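Local coordinates for protein endoribonuclease MazF4 (Mycobacterium tuberculosis, PDB 5XE2) that acts as the toxin of a type II toxin-antitoxin pair, an endoribonuclease that cuts single-stranded mRNA between the first two bases of UCGCU, at residues 10-15 with 80-85. Sequence-based numbering, arbitrary orientation.
Sequences QVYRCD and GDYLGE
Tyr-12 and Tyr-82 face each other across the strands as a non-hydrogen-bonded pair, their side chains on the same face of the sheet and slanting across one another; the Tyr-12 side chain is the one to follow. Its CB passes the carbonyl of Asp-81. Next, Tyr-12 CD2 has Gly-80 O at the ring edge, in plane, 3.5 Å away. Tyr-12 CE2 rests on Tyr-82 CB at 3.7 Å, while CD1 of Tyr-82 lies over one face of the Tyr-12 ring, displaced toward its rim; the two ring planes are 53° apart. At the tip, Tyr-12 OH donates to Gln-10 OE1, 2.5 Å away, approaching from above the amide plane. That oxygen also accepts from Leu-7 N, so two bonds hold OE1, and chi1 of -64° sets Gln-10 CG beside its own backbone N, 3.6 Å from Tyr-82 CE1. All this decorates an antiparallel pairing in the SH3-like sheet of the PemK/MazF fold, where strand 82-85 is outermost within the chain and strand 10-14 is flanked on its other side by strand 21-25. Val-11 is gripped from both ends: its N donates to Gly-84 O, and its O accepts from Leu-83 N at 2.7 Å. Beyond them Arg-13 N bonds Asp-81 O. The Arg-13 chain runs extended past Leu-83, whose CD1 touches Arg-13 CG, then bends at chi3 (77°), bringing Arg-13 NH1 within 3.1 Å of Asp-81 OD2 in a salt bridge; NH1 comes to OD2 from above the carboxylate plane, while OD2 lies at the edge of the guanidinium, in its plane.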
ATOM      1  N   GLN A  10       2.519   7.945  12.790  1.00 18.12           N
ATOM      2  CA  GLN A  10       3.806   7.754  13.461  1.00 18.80           C
ATOM      3  C   GLN A  10       4.883   7.278  12.500  1.00 18.63           C
ATOM      4  O   GLN A  10       4.589   6.594  11.505  1.00 18.29           O
ATOM      5  CB  GLN A  10       3.679   6.758  14.600  1.00 19.31           C
ATOM      6  CG  GLN A  10       2.769   7.232  15.720  1.00 19.88           C
ATOM      7  CD  GLN A  10       2.702   6.244  16.871  1.00 20.77           C
ATOM      8  OE1 GLN A  10       2.955   5.047  16.701  1.00 19.43           O
ATOM      9  NE2 GLN A  10       2.327   6.740  18.055  1.00 21.85           N
ATOM     10  N   VAL A  11       6.132   7.620  12.830  1.00 18.89           N
ATOM     11  CA  VAL A  11       7.302   7.291  12.016  1.00 19.07           C
ATOM     12  C   VAL A  11       8.285   6.460  12.841  1.00 19.69           C
ATOM     13  O   VAL A  11       8.663   6.856  13.947  1.00 19.50           O
ATOM     14  CB  VAL A  11       8.001   8.566  11.476  1.00 19.39           C
ATOM     15  CG1 VAL A  11       9.258   8.209  10.684  1.00 19.59           C
ATOM     16  CG2 VAL A  11       7.049   9.375  10.603  1.00 20.00           C
ATOM     17  N   TYR A  12       8.697   5.321  12.289  1.00 20.47           N
ATOM     18  CA  TYR A  12       9.635   4.407  12.937  1.00 22.19           C
ATOM     19  C   TYR A  12      10.829   4.089  12.031  1.00 24.28           C
ATOM     20  O   TYR A  12      10.652   3.879  10.823  1.00 24.18           O
ATOM     21  CB  TYR A  12       8.925   3.094  13.292  1.00 22.08           C
ATOM     22  CG  TYR A  12       7.859   3.228  14.357  1.00 22.08           C
ATOM     23  CD1 TYR A  12       6.549   3.579  14.024  1.00 21.70           C
ATOM     24  CD2 TYR A  12       8.156   2.988  15.700  1.00 22.01           C
ATOM     25  CE1 TYR A  12       5.563   3.689  14.998  1.00 22.31           C
ATOM     26  CE2 TYR A  12       7.186   3.108  16.686  1.00 22.13           C
ATOM     27  CZ  TYR A  12       5.891   3.455  16.337  1.00 22.56           C
ATOM     28  OH  TYR A  12       4.935   3.573  17.324  1.00 22.06           O
ATOM     29  N   ARG A  13      12.031   4.032  12.617  1.00 26.84           N
ATOM     30  CA  ARG A  13      13.215   3.484  11.938  1.00 29.32           C
ATOM     31  C   ARG A  13      13.058   1.985  11.786  1.00 30.22           C
ATOM     32  O   ARG A  13      12.779   1.308  12.760  1.00 32.12           O
ATOM     33  CB  ARG A  13      14.506   3.758  12.727  1.00 31.35           C
ATOM     34  CG  ARG A  13      15.009   5.181  12.611  1.00 33.71           C
ATOM     35  CD  ARG A  13      16.348   5.405  13.302  1.00 35.06           C
ATOM     36  NE  ARG A  13      17.499   4.891  12.542  1.00 36.98           N
ATOM     37  CZ  ARG A  13      18.348   3.928  12.930  1.00 37.36           C
ATOM     38  NH1 ARG A  13      18.230   3.300  14.106  1.00 38.68           N
ATOM     39  NH2 ARG A  13      19.347   3.587  12.116  1.00 37.35           N
ATOM     40  N   CYS A  14      13.239   1.463  10.576  1.00 31.58           N
ATOM     41  CA  CYS A  14      13.094   0.026  10.324  1.00 33.15           C
ATOM     42  C   CYS A  14      14.136  -0.451   9.316  1.00 35.22           C
ATOM     43  O   CYS A  14      14.322   0.185   8.281  1.00 34.67           O
ATOM     44  CB  CYS A  14      11.692  -0.282   9.794  1.00 33.54           C
ATOM     45  SG  CYS A  14      10.343   0.494  10.729  1.00 34.80           S
ATOM     46  N   ASP A  15      14.809  -1.560   9.621  1.00 36.58           N
ATOM     47  CA  ASP A  15      15.702  -2.218   8.658  1.00 39.83           C
ATOM     48  C   ASP A  15      15.002  -3.457   8.109  1.00 40.06           C
ATOM     49  O   ASP A  15      14.656  -4.356   8.876  1.00 39.59           O
ATOM     50  CB  ASP A  15      17.032  -2.601   9.316  1.00 41.91           C
ATOM     51  CG  ASP A  15      18.113  -2.938   8.299  1.00 43.08           C
ATOM     52  OD1 ASP A  15      17.803  -3.550   7.255  1.00 44.00           O
ATOM     53  OD2 ASP A  15      19.280  -2.583   8.546  1.00 46.19           O
ATOM     54  N   GLY A  80      11.456  -0.193  14.729  1.00 22.93           N
ATOM     55  CA  GLY A  80      12.579   0.169  15.606  1.00 22.59           C
ATOM     56  C   GLY A  80      12.257   1.453  16.342  1.00 23.01           C
ATOM     57  O   GLY A  80      11.159   1.588  16.907  1.00 21.61           O
ATOM     58  N   ASP A  81      13.189   2.408  16.301  1.00 23.65           N
ATOM     59  CA  ASP A  81      13.074   3.662  17.068  1.00 24.45           C
ATOM     60  C   ASP A  81      11.869   4.488  16.614  1.00 25.89           C
ATOM     61  O   ASP A  81      11.657   4.651  15.417  1.00 25.05           O
ATOM     62  CB  ASP A  81      14.332   4.529  16.909  1.00 24.99           C
ATOM     63  CG  ASP A  81      15.615   3.811  17.304  1.00 25.77           C
ATOM     64  OD1 ASP A  81      15.609   3.014  18.269  1.00 26.40           O
ATOM     65  OD2 ASP A  81      16.646   4.059  16.648  1.00 27.54           O
ATOM     66  N   TYR A  82      11.090   4.988  17.573  1.00 27.73           N
ATOM     67  CA  TYR A  82       9.973   5.916  17.307  1.00 31.48           C
ATOM     68  C   TYR A  82      10.504   7.343  17.103  1.00 33.83           C
ATOM     69  O   TYR A  82      11.161   7.889  17.995  1.00 38.12           O
ATOM     70  CB  TYR A  82       8.962   5.897  18.454  1.00 31.35           C
ATOM     71  CG  TYR A  82       7.907   6.981  18.356  1.00 32.41           C
ATOM     72  CD1 TYR A  82       6.966   6.971  17.332  1.00 31.65           C
ATOM     73  CD2 TYR A  82       7.860   8.033  19.285  1.00 33.54           C
ATOM     74  CE1 TYR A  82       6.004   7.964  17.235  1.00 32.80           C
ATOM     75  CE2 TYR A  82       6.897   9.032  19.193  1.00 33.53           C
ATOM     76  CZ  TYR A  82       5.969   8.990  18.168  1.00 33.14           C
ATOM     77  OH  TYR A  82       5.007   9.965  18.061  1.00 34.06           O
ATOM     78  N   LEU A  83      10.209   7.936  15.947  1.00 31.86           N
ATOM     79  CA  LEU A  83      10.799   9.216  15.540  1.00 31.48           C
ATOM     80  C   LEU A  83       9.880  10.431  15.660  1.00 31.23           C
ATOM     81  O   LEU A  83      10.354  11.566  15.606  1.00 32.01           O
ATOM     82  CB  LEU A  83      11.291   9.118  14.100  1.00 31.54           C
ATOM     83  CG  LEU A  83      12.347   8.057  13.783  1.00 32.16           C
ATOM     84  CD1 LEU A  83      12.932   8.330  12.408  1.00 31.86           C
ATOM     85  CD2 LEU A  83      13.448   8.025  14.834  1.00 33.42           C
ATOM     86  N   GLY A  84       8.582  10.200  15.814  1.00 29.94           N
ATOM     87  CA  GLY A  84       7.626  11.278  15.959  1.00 29.32           C
ATOM     88  C   GLY A  84       6.364  11.015  15.171  1.00 28.72           C
ATOM     89  O   GLY A  84       6.176   9.933  14.604  1.00 27.57           O
ATOM     90  N   GLU A  85       5.512  12.033  15.151  1.00 27.82           N
ATOM     91  CA  GLU A  85       4.180  11.956  14.596  1.00 27.99           C
ATOM     92  C   GLU A  85       3.978  13.115  13.625  1.00 26.84           C
ATOM     93  O   GLU A  85       4.197  14.276  13.974  1.00 25.25           O
ATOM     94  CB  GLU A  85       3.165  12.029  15.724  1.00 30.16           C
ATOM     95  CG  GLU A  85       1.734  11.761  15.295  1.00 32.26           C
ATOM     96  CD  GLU A  85       0.784  11.637  16.470  1.00 34.32           C
ATOM     97  OE1 GLU A  85       1.248  11.642  17.637  1.00 35.14           O
ATOM     98  OE2 GLU A  85      -0.439  11.529  16.219  1.00 35.40           O
TER